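Adenosine monophosphate-protein transferase FICD homolog (PDB 5JJ6) is a largely helical, dimeric member of the Fic/DOC family, built around a Fido domain of packed helices. Local coordinates at residues A74-V79 with L323-P328; D118-L123 with R343-M348; V141-A146 with P307-A312; R158-S163 with E177-D182; M181-R186 with H209-G214. All blocks are in the same frame, centred on the assembly; numbering follows the deposited sequence.

Interaction 1: residues A74-V79 with L323-P328; sequences ADQCYV and LGDLRP
Arg327 and Asp75 meet in a salt-bridge network that ties helix 71-84 to the start of helix 327-346, a worked case of one carboxylate serving both a helix cap and a tertiary contact. That carboxylate is Asp325, placed just after the Schellman motif at Gly324. Its OD1 accepts the capping bond from Arg327 N (3.0 Å). Bent at chi3, the Arg327 chain curls back and grips Asp325 side-on, NE on OD1 and NH2 on OD2, both oxygens lying near the guanidinium plane. Arg327 NH2 also reaches the other helix, giving a 2.7 Å salt bridge to the syn lone pair of Asp75 OD1; at 136° this bond is far from straight, and the two flat groups are turned 70° apart. Thr98 of helix 89-120 holds the second oxygen of Asp75. Gln76 joins by a hydrogen bond: it and Asp325 approach from opposite directions, and Gln76 NE2 donates to Asp325 OD2 at 2.9 Å, nearly head-on to the C-O bond. Asp325 therefore takes two donors on each oxygen, which would favour its charged form here. Val79 supplies the apolar wall: CG1 faces the Asp325 carboxylate, while CG2 sits at the guanidinium edge, 3.5 Å from Arg327 NH2.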
# COMPACT_ATOMS: atom_id res chain seq x y z
N ALA B 74 2.11 10.63 44.92
CA ALA B 74 2.55 11.86 45.57
C ALA B 74 3.77 12.42 44.85
O ALA B 74 3.81 13.62 44.46
CB ALA B 74 2.87 11.60 47.02
N ASP B 75 4.76 11.55 44.70
CA ASP B 75 5.95 11.87 43.93
C ASP B 75 5.60 12.40 42.53
O ASP B 75 6.19 13.36 42.06
CB ASP B 75 6.85 10.65 43.84
CG ASP B 75 8.02 10.86 42.93
OD1 ASP B 75 7.86 10.67 41.70
OD2 ASP B 75 9.11 11.20 43.43
N GLN B 76 4.63 11.78 41.87
CA GLN B 76 4.18 12.25 40.55
C GLN B 76 3.64 13.69 40.57
O GLN B 76 3.93 14.49 39.65
CB GLN B 76 3.16 11.27 39.98
CG GLN B 76 3.87 10.13 39.32
CD GLN B 76 4.79 10.63 38.23
OE1 GLN B 76 4.33 11.25 37.28
NE2 GLN B 76 6.10 10.40 38.37
N CYS B 77 2.83 14.00 41.58
CA CYS B 77 2.39 15.37 41.80
C CYS B 77 3.56 16.35 41.94
O CYS B 77 3.56 17.42 41.31
CB CYS B 77 1.52 15.46 43.06
SG CYS B 77 -0.14 14.78 42.90
N TYR B 78 4.55 16.00 42.77
CA TYR B 78 5.69 16.90 42.97
C TYR B 78 6.47 17.10 41.67
O TYR B 78 6.89 18.21 41.35
CB TYR B 78 6.62 16.40 44.07
CG TYR B 78 5.94 16.18 45.40
CD1 TYR B 78 4.89 16.99 45.81
CD2 TYR B 78 6.35 15.14 46.24
CE1 TYR B 78 4.27 16.78 47.02
CE2 TYR B 78 5.74 14.93 47.45
CZ TYR B 78 4.70 15.74 47.83
OH TYR B 78 4.07 15.52 49.03
N VAL B 79 6.66 16.02 40.92
CA VAL B 79 7.39 16.10 39.67
C VAL B 79 6.68 17.02 38.68
O VAL B 79 7.34 17.86 38.03
CB VAL B 79 7.58 14.71 39.02
CG1 VAL B 79 8.20 14.84 37.63
CG2 VAL B 79 8.43 13.81 39.92
N LEU B 323 8.19 15.76 30.19
CA LEU B 323 8.52 16.66 31.27
C LEU B 323 9.85 16.23 31.89
O LEU B 323 10.38 16.90 32.78
CB LEU B 323 7.40 16.71 32.32
CG LEU B 323 6.05 17.23 31.82
CD1 LEU B 323 4.99 17.21 32.92
CD2 LEU B 323 6.17 18.61 31.17
N GLY B 324 10.39 15.13 31.39
CA GLY B 324 11.68 14.62 31.83
C GLY B 324 11.63 13.33 32.61
O GLY B 324 12.67 12.79 33.00
N ASP B 325 10.42 12.81 32.80
CA ASP B 325 10.24 11.63 33.64
C ASP B 325 9.70 10.41 32.89
O ASP B 325 8.51 10.32 32.57
CB ASP B 325 9.33 11.99 34.81
CG ASP B 325 9.31 10.93 35.86
OD1 ASP B 325 10.08 9.96 35.70
OD2 ASP B 325 8.53 11.06 36.84
N LEU B 326 10.58 9.46 32.61
CA LEU B 326 10.20 8.26 31.88
C LEU B 326 9.65 7.18 32.80
O LEU B 326 9.32 6.10 32.34
CB LEU B 326 11.39 7.71 31.11
CG LEU B 326 11.41 8.22 29.67
CD1 LEU B 326 12.64 7.77 28.94
CD2 LEU B 326 10.15 7.73 28.94
N ARG B 327 9.57 7.45 34.09
CA ARG B 327 9.19 6.40 35.03
C ARG B 327 7.73 5.97 34.90
O ARG B 327 7.46 4.77 34.89
CB ARG B 327 9.50 6.83 36.48
CG ARG B 327 11.01 7.07 36.74
CD ARG B 327 11.22 7.62 38.13
NE ARG B 327 10.41 8.82 38.30
CZ ARG B 327 10.13 9.38 39.47
NH1 ARG B 327 10.57 8.82 40.59
NH2 ARG B 327 9.38 10.46 39.52
N PRO B 328 6.79 6.92 34.77
CA PRO B 328 5.40 6.47 34.60
C PRO B 328 5.20 5.53 33.41
O PRO B 328 4.48 4.53 33.53
CB PRO B 328 4.64 7.78 34.38
CG PRO B 328 5.42 8.79 35.09
CD PRO B 328 6.86 8.39 34.90

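Interaction 2: residues D118-L123 with R343-M348; sequences DEFNHL and RYIGAM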
# COMPACT_ATOMS: atom_id res chain seq x y z
N ASP B 118 10.02 -15.35 34.12
CA ASP B 118 10.75 -16.60 34.24
C ASP B 118 9.80 -17.77 34.44
O ASP B 118 10.06 -18.87 33.94
CB ASP B 118 11.77 -16.54 35.39
CG ASP B 118 12.93 -15.63 35.07
OD1 ASP B 118 13.23 -15.45 33.87
OD2 ASP B 118 13.56 -15.11 36.02
N GLU B 119 8.68 -17.55 35.13
CA GLU B 119 7.77 -18.67 35.31
C GLU B 119 6.79 -18.81 34.12
O GLU B 119 6.13 -19.84 33.96
CB GLU B 119 7.01 -18.51 36.64
CG GLU B 119 5.53 -18.87 36.60
CD GLU B 119 4.85 -18.71 37.94
OE1 GLU B 119 5.57 -18.54 38.96
OE2 GLU B 119 3.60 -18.77 37.98
N PHE B 120 6.79 -17.83 33.22
CA PHE B 120 6.09 -18.01 31.94
C PHE B 120 6.85 -18.97 31.02
O PHE B 120 6.24 -19.77 30.31
CB PHE B 120 5.87 -16.67 31.24
CG PHE B 120 5.45 -16.79 29.79
CD1 PHE B 120 4.15 -17.15 29.46
CD2 PHE B 120 6.35 -16.53 28.77
CE1 PHE B 120 3.75 -17.26 28.13
CE2 PHE B 120 5.96 -16.63 27.43
CZ PHE B 120 4.66 -16.99 27.11
N ASN B 121 8.17 -18.85 31.01
CA ASN B 121 9.02 -19.63 30.12
C ASN B 121 9.20 -21.09 30.54
O ASN B 121 9.77 -21.89 29.81
CB ASN B 121 10.40 -18.97 29.99
CG ASN B 121 10.34 -17.62 29.29
OD1 ASN B 121 9.54 -17.42 28.37
ND2 ASN B 121 11.17 -16.69 29.74
N HIS B 122 8.70 -21.43 31.73
CA HIS B 122 8.80 -22.80 32.23
C HIS B 122 7.48 -23.52 32.05
O HIS B 122 7.34 -24.68 32.42
CB HIS B 122 9.24 -22.82 33.69
CG HIS B 122 10.69 -22.49 33.88
ND1 HIS B 122 11.23 -22.15 35.10
CD2 HIS B 122 11.71 -22.46 33.00
CE1 HIS B 122 12.52 -21.91 34.96
NE2 HIS B 122 12.84 -22.10 33.69
N LEU B 123 6.51 -22.79 31.50
CA LEU B 123 5.23 -23.37 31.14
C LEU B 123 5.41 -24.28 29.93
O LEU B 123 5.97 -23.85 28.92
CB LEU B 123 4.22 -22.25 30.84
CG LEU B 123 2.71 -22.45 30.75
CD1 LEU B 123 2.04 -21.08 30.70
CD2 LEU B 123 2.29 -23.30 29.56
N ARG B 343 -2.19 -13.28 31.32
CA ARG B 343 -3.16 -13.84 30.37
C ARG B 343 -2.79 -15.27 30.03
O ARG B 343 -3.63 -16.17 30.08
CB ARG B 343 -3.22 -13.01 29.09
CG ARG B 343 -4.44 -13.26 28.25
CD ARG B 343 -4.53 -12.29 27.09
NE ARG B 343 -4.91 -12.99 25.86
CZ ARG B 343 -4.04 -13.55 25.02
NH1 ARG B 343 -4.46 -14.18 23.94
NH2 ARG B 343 -2.73 -13.49 25.28
N TYR B 344 -1.52 -15.49 29.68
CA TYR B 344 -1.10 -16.86 29.36
C TYR B 344 -1.09 -17.81 30.57
O TYR B 344 -1.58 -18.93 30.49
CB TYR B 344 0.28 -16.86 28.71
CG TYR B 344 0.30 -16.21 27.35
CD1 TYR B 344 -0.03 -16.94 26.23
CD2 TYR B 344 0.65 -14.87 27.20
CE1 TYR B 344 -0.02 -16.36 24.97
CE2 TYR B 344 0.66 -14.29 25.94
CZ TYR B 344 0.33 -15.04 24.84
OH TYR B 344 0.33 -14.49 23.58
N ILE B 345 -0.57 -17.33 31.69
CA ILE B 345 -0.46 -18.12 32.92
C ILE B 345 -1.82 -18.59 33.43
O ILE B 345 -2.03 -19.78 33.66
CB ILE B 345 0.24 -17.30 34.04
CG1 ILE B 345 1.73 -17.10 33.75
CG2 ILE B 345 -0.00 -17.92 35.42
CD1 ILE B 345 2.44 -18.32 33.26
N GLY B 346 -2.74 -17.64 33.59
CA GLY B 346 -4.09 -17.91 34.06
C GLY B 346 -4.93 -18.86 33.21
O GLY B 346 -5.87 -19.49 33.71
N ALA B 347 -4.63 -18.94 31.91
CA ALA B 347 -5.35 -19.84 31.01
C ALA B 347 -4.90 -21.30 31.11
O ALA B 347 -5.22 -22.11 30.23
CB ALA B 347 -5.21 -19.35 29.59
N MET B 348 -4.15 -21.65 32.15
CA MET B 348 -3.72 -23.03 32.36
C MET B 348 -4.15 -23.52 33.74
O MET B 348 -4.34 -24.72 33.95
CB MET B 348 -2.20 -23.16 32.21
CG MET B 348 -1.61 -22.37 31.04
SD MET B 348 -2.13 -22.98 29.42
CE MET B 348 -2.35 -21.46 28.49
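Phe120 carries its CG anti to the backbone N (chi1 167°), which swings the ring toward Tyr344, and Ile345 places CG1 anti to its carbonyl carbon (chi1 -70°), a choice that together with chi2 brings CD1 to the backbone of Phe120. These torsions join two helix ends: the C-terminal part of helix 89-120 and the type I beta turn Phe120-Leu123 pack on the last turn of helix 327-346. No hydrogen bond crosses the contact; apolar side chains carry it, and it illustrates how the end of a helix can be packed against a turn at the surface. The rings of Phe120 and Tyr344 meet obliquely, with centroids 5.4 Å apart and planes at 59°. Phe120 leads with its rim, since CE1 lies 3.5 Å from Tyr344 CB, and the prolines Pro302 and Pro303 pack around this pair. The OH of Tyr344 is hydrogen-bonded to Thr136 of helix 127-148, so Tyr344 is held at its OH and packed against Phe120 at its CB. Ile345 CD1 touches both Phe120 and Leu123, the first and last residues of the turn, and lies 3.9 Å from Phe120 CA. Leu123 and Ile345 run antiparallel alongside one another, and CD1 of each supplies the touch at 3.8 Å. Met348, the last modelled residue, lies crosswise to Leu123, its CG 3.9 Å from Leu123 CD1.

Interaction 3: residues V141-A146 with P307-A312; sequences VYHTVA and PVETRA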
# COMPACT_ATOMS: atom_id res chain seq x y z
N VAL B 141 -3.04 -6.93 17.02
CA VAL B 141 -3.35 -6.03 15.92
C VAL B 141 -4.52 -5.11 16.26
O VAL B 141 -4.48 -3.89 16.02
CB VAL B 141 -3.64 -6.80 14.63
CG1 VAL B 141 -4.19 -5.87 13.54
CG2 VAL B 141 -2.36 -7.52 14.17
N TYR B 142 -5.56 -5.71 16.83
CA TYR B 142 -6.73 -4.96 17.26
C TYR B 142 -6.32 -3.81 18.13
O TYR B 142 -6.64 -2.65 17.83
CB TYR B 142 -7.72 -5.81 18.04
CG TYR B 142 -8.74 -4.94 18.72
CD1 TYR B 142 -9.59 -4.13 17.97
CD2 TYR B 142 -8.86 -4.91 20.10
CE1 TYR B 142 -10.52 -3.32 18.57
CE2 TYR B 142 -9.80 -4.10 20.72
CZ TYR B 142 -10.63 -3.30 19.94
OH TYR B 142 -11.57 -2.48 20.53
N HIS B 143 -5.63 -4.12 19.23
CA HIS B 143 -5.35 -3.06 20.19
C HIS B 143 -4.42 -1.98 19.62
O HIS B 143 -4.71 -0.78 19.74
CB HIS B 143 -4.75 -3.68 21.44
CG HIS B 143 -5.78 -4.29 22.34
ND1 HIS B 143 -6.70 -3.54 23.03
CD2 HIS B 143 -6.04 -5.59 22.63
CE1 HIS B 143 -7.48 -4.35 23.73
NE2 HIS B 143 -7.11 -5.59 23.50
N THR B 144 -3.35 -2.40 18.95
CA THR B 144 -2.41 -1.42 18.44
C THR B 144 -3.02 -0.51 17.36
O THR B 144 -2.59 0.63 17.24
CB THR B 144 -1.12 -2.07 17.90
OG1 THR B 144 -0.11 -1.06 17.74
CG2 THR B 144 -1.34 -2.80 16.57
N VAL B 145 -3.97 -0.98 16.55
CA VAL B 145 -4.57 -0.07 15.56
C VAL B 145 -5.73 0.75 16.15
O VAL B 145 -5.98 1.89 15.74
CB VAL B 145 -5.04 -0.82 14.30
CG1 VAL B 145 -3.87 -1.55 13.66
CG2 VAL B 145 -6.19 -1.78 14.61
N ALA B 146 -6.46 0.16 17.09
CA ALA B 146 -7.55 0.84 17.77
C ALA B 146 -6.98 2.05 18.50
O ALA B 146 -7.58 3.13 18.47
CB ALA B 146 -8.26 -0.10 18.74
N PRO B 307 -3.35 -2.16 25.84
CA PRO B 307 -4.76 -2.17 25.44
C PRO B 307 -5.33 -0.78 25.19
O PRO B 307 -4.91 0.19 25.82
CB PRO B 307 -5.45 -2.87 26.61
CG PRO B 307 -4.57 -2.66 27.76
CD PRO B 307 -3.17 -2.60 27.23
N VAL B 308 -6.28 -0.71 24.25
CA VAL B 308 -6.85 0.56 23.80
C VAL B 308 -7.71 1.16 24.89
O VAL B 308 -7.87 2.37 24.96
CB VAL B 308 -7.65 0.38 22.49
CG1 VAL B 308 -8.84 -0.57 22.70
CG2 VAL B 308 -8.10 1.73 21.93
N GLU B 309 -8.25 0.30 25.76
CA GLU B 309 -8.99 0.73 26.94
C GLU B 309 -8.12 1.61 27.85
O GLU B 309 -8.63 2.34 28.69
CB GLU B 309 -9.48 -0.48 27.75
CG GLU B 309 -10.61 -1.26 27.12
CD GLU B 309 -10.14 -2.42 26.24
OE1 GLU B 309 -8.92 -2.74 26.23
OE2 GLU B 309 -11.01 -3.01 25.55
N THR B 310 -6.81 1.48 27.74
CA THR B 310 -5.92 2.25 28.58
C THR B 310 -5.24 3.39 27.80
O THR B 310 -4.25 3.99 28.27
CB THR B 310 -4.86 1.35 29.24
OG1 THR B 310 -3.91 0.90 28.26
CG2 THR B 310 -5.53 0.15 29.87
N ARG B 311 -5.78 3.69 26.61
CA ARG B 311 -5.22 4.72 25.73
C ARG B 311 -4.81 6.01 26.49
O ARG B 311 -3.67 6.49 26.35
CB ARG B 311 -6.21 5.05 24.61
CG ARG B 311 -5.71 6.11 23.66
CD ARG B 311 -6.65 6.31 22.51
NE ARG B 311 -6.07 7.11 21.44
CZ ARG B 311 -6.34 8.39 21.22
NH1 ARG B 311 -7.19 9.04 22.01
NH2 ARG B 311 -5.77 9.03 20.21
N ALA B 312 -5.72 6.56 27.29
CA ALA B 312 -5.44 7.76 28.09
C ALA B 312 -4.15 7.62 28.93
O ALA B 312 -3.21 8.45 28.82
CB ALA B 312 -6.65 8.09 28.98
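Helix 127-148, a core helix of this Fido domain, meets the 3-10 turn at Val308-Glu309 that leads into helix 311-321, and here His143 accepts a hydrogen bond from the backbone of the turn. From Thr144 onward the sequence of the helix matches the [S/T]xxxE[G/N] inhibitory motif of Fic proteins, so the contact lies on the helix carrying that motif. The one hydrogen bond across the contact runs from Val308 N to His143 ND1, 3.1 Å long and fairly straight at 162°, although the donor is tilted 26° from the imidazole plane. The ring reaches this N-H because CG sits anti to the carbonyl carbon and beside the backbone N (chi1 -79°). Tyr142 CD2 lies over the centre of one ring face, which backs the imidazole from within its own helix. Glu309 approaches the ring edge, its OE1 3.3 Å from His143 CE1, and Pro307 packs beside it, its CB 3.8 Å from His143 CE1. The turn itself is tightened at Pro307 O, which takes both the amide N and the OG1 of Thr310. Apolar packing completes the fit through the two branches of Val308. CG1 touches both His143 and the phenol end of Tyr142, 4.0 Å from Tyr142 OH, while Val308 CG2 rests against the next turn of the helix, 3.7 Å from Ala146 CB.

Interaction 4: residues R158-S163 with E177-D182; sequences RAILES and EVIGMD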
# COMPACT_ATOMS: atom_id res chain seq x y z
N ARG B 158 -10.67 -9.86 13.82
CA ARG B 158 -10.47 -11.29 13.77
C ARG B 158 -11.02 -11.82 12.46
O ARG B 158 -10.34 -12.56 11.76
CB ARG B 158 -11.15 -11.97 14.95
CG ARG B 158 -10.97 -13.47 14.96
CD ARG B 158 -11.96 -14.10 15.90
NE ARG B 158 -11.36 -14.50 17.16
CZ ARG B 158 -10.86 -15.71 17.38
NH1 ARG B 158 -10.89 -16.61 16.40
NH2 ARG B 158 -10.33 -16.02 18.56
N ALA B 159 -12.24 -11.41 12.11
CA ALA B 159 -12.87 -11.87 10.87
C ALA B 159 -12.01 -11.56 9.64
O ALA B 159 -11.87 -12.39 8.76
CB ALA B 159 -14.23 -11.24 10.72
N ILE B 160 -11.45 -10.36 9.58
CA ILE B 160 -10.57 -9.97 8.49
C ILE B 160 -9.29 -10.82 8.45
O ILE B 160 -8.87 -11.26 7.40
CB ILE B 160 -10.17 -8.49 8.60
CG1 ILE B 160 -11.38 -7.59 8.38
CG2 ILE B 160 -9.07 -8.13 7.61
CD1 ILE B 160 -11.06 -6.13 8.61
N LEU B 161 -8.64 -10.99 9.59
CA LEU B 161 -7.35 -11.68 9.58
C LEU B 161 -7.43 -13.22 9.49
O LEU B 161 -6.64 -13.85 8.80
CB LEU B 161 -6.54 -11.27 10.82
CG LEU B 161 -6.06 -9.81 10.89
CD1 LEU B 161 -5.22 -9.53 12.13
CD2 LEU B 161 -5.29 -9.42 9.64
N GLU B 162 -8.41 -13.81 10.15
CA GLU B 162 -8.49 -15.26 10.34
C GLU B 162 -9.39 -15.94 9.31
O GLU B 162 -9.16 -17.09 8.93
CB GLU B 162 -8.99 -15.56 11.76
CG GLU B 162 -9.43 -16.99 12.03
CD GLU B 162 -10.65 -17.07 12.97
OE1 GLU B 162 -11.71 -16.47 12.66
OE2 GLU B 162 -10.54 -17.74 14.03
N SER B 163 -10.40 -15.22 8.85
CA SER B 163 -11.40 -15.76 7.94
C SER B 163 -11.32 -15.13 6.55
O SER B 163 -12.05 -15.55 5.65
CB SER B 163 -12.80 -15.58 8.52
OG SER B 163 -12.89 -16.29 9.75
N GLU B 177 -5.00 -1.19 7.17
CA GLU B 177 -4.21 -1.02 8.39
C GLU B 177 -4.14 -2.30 9.19
O GLU B 177 -3.07 -2.70 9.65
CB GLU B 177 -4.79 0.11 9.24
CG GLU B 177 -4.39 1.50 8.76
CD GLU B 177 -5.15 2.63 9.45
OE1 GLU B 177 -5.91 2.36 10.42
OE2 GLU B 177 -4.98 3.80 9.02
N VAL B 178 -5.28 -2.96 9.35
CA VAL B 178 -5.31 -4.24 10.05
C VAL B 178 -4.38 -5.24 9.38
O VAL B 178 -3.48 -5.82 10.02
CB VAL B 178 -6.76 -4.78 10.12
CG1 VAL B 178 -6.78 -6.23 10.56
CG2 VAL B 178 -7.58 -3.94 11.08
N ILE B 179 -4.57 -5.41 8.07
CA ILE B 179 -3.77 -6.35 7.29
C ILE B 179 -2.27 -6.04 7.36
O ILE B 179 -1.45 -6.94 7.62
CB ILE B 179 -4.25 -6.39 5.82
CG1 ILE B 179 -5.63 -7.07 5.77
CG2 ILE B 179 -3.30 -7.19 4.97
CD1 ILE B 179 -6.58 -6.50 4.72
N GLY B 180 -1.92 -4.78 7.12
CA GLY B 180 -0.54 -4.33 7.24
C GLY B 180 0.09 -4.61 8.59
O GLY B 180 1.21 -5.12 8.65
N MET B 181 -0.61 -4.29 9.68
CA MET B 181 -0.07 -4.55 11.00
C MET B 181 0.20 -6.03 11.20
O MET B 181 1.26 -6.42 11.69
CB MET B 181 -0.99 -4.06 12.11
CG MET B 181 -0.48 -2.86 12.90
SD MET B 181 1.19 -2.97 13.64
CE MET B 181 1.15 -4.61 14.33
N ASP B 182 -0.77 -6.86 10.82
CA ASP B 182 -0.61 -8.30 10.92
C ASP B 182 0.65 -8.75 10.18
O ASP B 182 1.43 -9.57 10.68
CB ASP B 182 -1.86 -9.00 10.37
CG ASP B 182 -1.78 -10.52 10.43
OD1 ASP B 182 -1.79 -11.07 11.55
OD2 ASP B 182 -1.71 -11.15 9.35
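Leu161 and Val178 lead an apolar contact between helix 154-162 and helix 172-191, with no hydrogen bond passing across. Leu161 CD2 lies 3.6 Å from Val178 CG1, the two side chains crossing at a slant. Beside it the CG2 methyl of Ile160 meets the CG1 methylene of Ile179 crosswise, Ile160 CG2 being 4.0 Å from Ile179 CG1. Val178 turns CG1 toward both Leu161 and Ile160 because that branch stands anti to its backbone N (chi1 167°), so a single methyl group of Val178 also comes within 4.2 Å of Ile160 CG2.

A second kind of contact sets hydrocarbon against an acidic side chain. Asp182, one helical turn after Val178, offers its CB to Leu161 CD2 at 3.5 Å as the two side chains pass alongside, heading opposite ways. Leu161 thus lies along the Val178-Asp182 side of the helix.

Surrounding groups extend the patch: Phe138 of helix 127-148 adjoins Leu161, Leu152 and Ile167 adjoin Ile160, and Ile179 also packs on Ile172 of the second subunit. The helix axes pass 10.0 Å apart at a signed angle of -52°, a crossing consistent with the ridges-into-grooves packing of i±4 ridges known from all-helical folds.

Interaction 5: residues M181-R186 with H209-G214; sequences MDAALR and HRRVLG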
# COMPACT_ATOMS: atom_id res chain seq x y z
N MET B 181 -0.61 -4.29 9.68
CA MET B 181 -0.07 -4.55 11.00
C MET B 181 0.20 -6.03 11.20
O MET B 181 1.26 -6.42 11.69
CB MET B 181 -0.99 -4.06 12.11
CG MET B 181 -0.48 -2.86 12.90
SD MET B 181 1.19 -2.97 13.64
CE MET B 181 1.15 -4.61 14.33
N ASP B 182 -0.77 -6.86 10.82
CA ASP B 182 -0.61 -8.30 10.92
C ASP B 182 0.65 -8.75 10.18
O ASP B 182 1.43 -9.57 10.68
CB ASP B 182 -1.86 -9.00 10.37
CG ASP B 182 -1.78 -10.52 10.43
OD1 ASP B 182 -1.79 -11.07 11.55
OD2 ASP B 182 -1.71 -11.15 9.35
N ALA B 183 0.86 -8.20 8.99
CA ALA B 183 2.06 -8.49 8.21
C ALA B 183 3.33 -8.14 8.99
O ALA B 183 4.25 -8.97 9.10
CB ALA B 183 2.03 -7.73 6.89
N ALA B 184 3.38 -6.92 9.51
CA ALA B 184 4.52 -6.46 10.27
C ALA B 184 4.81 -7.37 11.46
O ALA B 184 5.95 -7.72 11.72
CB ALA B 184 4.30 -5.02 10.74
N LEU B 185 3.76 -7.75 12.18
CA LEU B 185 3.90 -8.60 13.35
C LEU B 185 4.46 -9.97 12.98
O LEU B 185 5.34 -10.51 13.67
CB LEU B 185 2.55 -8.74 14.07
CG LEU B 185 2.57 -9.40 15.45
CD1 LEU B 185 3.58 -8.71 16.36
CD2 LEU B 185 1.21 -9.34 16.06
N ARG B 186 3.94 -10.55 11.90
CA ARG B 186 4.40 -11.87 11.45
C ARG B 186 5.88 -11.79 11.07
O ARG B 186 6.65 -12.69 11.38
CB ARG B 186 3.55 -12.39 10.27
CG ARG B 186 2.35 -13.25 10.74
CD ARG B 186 1.50 -13.85 9.60
NE ARG B 186 1.06 -12.86 8.62
CZ ARG B 186 1.68 -12.64 7.46
NH1 ARG B 186 2.76 -13.34 7.15
NH2 ARG B 186 1.23 -11.71 6.62
N HIS B 209 8.18 -0.99 9.26
CA HIS B 209 7.33 0.12 8.83
C HIS B 209 6.73 -0.13 7.44
O HIS B 209 5.60 0.26 7.15
CB HIS B 209 8.11 1.43 8.81
CG HIS B 209 7.27 2.62 8.47
ND1 HIS B 209 7.28 3.21 7.22
CD2 HIS B 209 6.40 3.35 9.21
CE1 HIS B 209 6.45 4.24 7.21
NE2 HIS B 209 5.91 4.34 8.41
N ARG B 210 7.51 -0.79 6.59
CA ARG B 210 7.12 -1.03 5.22
C ARG B 210 5.95 -1.99 5.26
O ARG B 210 5.02 -1.90 4.47
CB ARG B 210 8.29 -1.58 4.40
CG ARG B 210 7.97 -1.91 2.97
CD ARG B 210 9.21 -1.92 2.06
NE ARG B 210 8.82 -1.59 0.69
CZ ARG B 210 9.27 -0.53 0.01
NH1 ARG B 210 10.14 0.30 0.57
NH2 ARG B 210 8.84 -0.31 -1.23
N ARG B 211 5.96 -2.91 6.22
CA ARG B 211 4.80 -3.78 6.37
C ARG B 211 3.62 -3.13 7.13
O ARG B 211 2.46 -3.40 6.82
CB ARG B 211 5.24 -5.09 7.01
CG ARG B 211 5.99 -5.93 5.99
CD ARG B 211 6.71 -7.12 6.57
NE ARG B 211 7.20 -8.00 5.52
CZ ARG B 211 8.28 -7.75 4.79
NH1 ARG B 211 8.99 -6.64 5.01
NH2 ARG B 211 8.66 -8.60 3.84
N VAL B 212 3.92 -2.29 8.12
CA VAL B 212 2.89 -1.56 8.86
C VAL B 212 2.04 -0.73 7.91
O VAL B 212 0.81 -0.73 8.01
CB VAL B 212 3.49 -0.63 9.95
CG1 VAL B 212 2.49 0.42 10.38
CG2 VAL B 212 3.92 -1.44 11.15
N LEU B 213 2.69 0.03 7.03
CA LEU B 213 1.98 0.98 6.18
C LEU B 213 1.81 0.51 4.73
O LEU B 213 1.20 1.21 3.93
CB LEU B 213 2.68 2.34 6.17
CG LEU B 213 2.32 3.29 7.30
CD1 LEU B 213 2.68 4.69 6.87
CD2 LEU B 213 0.84 3.18 7.62
N GLY B 214 2.37 -0.65 4.41
CA GLY B 214 2.37 -1.15 3.04
C GLY B 214 1.04 -1.11 2.30
O GLY B 214 0.94 -0.52 1.22
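Ala184 and Arg211 bring their backbones close, for the alanine leaves little side chain between the helices: Arg211 CB approaches Ala184 CA to 3.6 Å. The axes of helix 181-186 and helix 209-213 pass only 7.0 Å apart, with their directions 154° apart and thus roughly antiparallel. Ala183 adds a second small side chain to this face, its CB 4.2 Å from Arg211 CB.

Apolar packing proper gathers on Val212. Its CG2, the branch anti to the carbonyl carbon, lies 3.6 Å from Ala184 CB and 4.0 Å from Met181 SD. Met181 and Val212 lie abreast, both heading in one direction; the methionine chain, bent at chi2 and chi3, leads its sulfur alongside the valine even though its CB starts out away from the other helix. Leu290 of helix 284-297 adjoins both Met181 and Ala184.

This close pair belongs to the helical core of the Fic fold. On the side of helix 202-213 turned away from the alanines, His209 stacks on Phe280 and hydrogen-bonds through NE2 to Asp282 O, both within the HPFTDGNGR signature of the family, so this helix contacts the signature loop on its other side.

Polar groups come next. Arg211 extends straight from CG to NE, its CD packing against Ala183 O at 4.0 Å; its guanidinium then forms a salt bridge with Glu207 and a cation-pi contact with Phe187, while the side chain also packs on Val219 of the second subunit. Along helix 172-191, Arg186 NE makes a weak bond of 3.3 Å to Asp182 OD2.

In the fold
The five contacts trace the fold from one side to the other. Interactions 1 and 2 both use helix 327-346, one at its start and one at its end, with centres 32 Å apart, so this helix fastens two separate parts of the N-terminal half. Interaction 3 is nested inside the chain loops closed by both, and interactions 4 and 5 are nested inside that of interaction 3. Interactions 4 and 5 share helix 172-191, their centres 11 Å apart, and both reach the second subunit. Val141, Thr144 and Val145 of helix 127-148 pack on that shared helix, linking interaction 3 to the dimer side, whereas interaction 1 lies across the chain's centre from interactions 4 and 5.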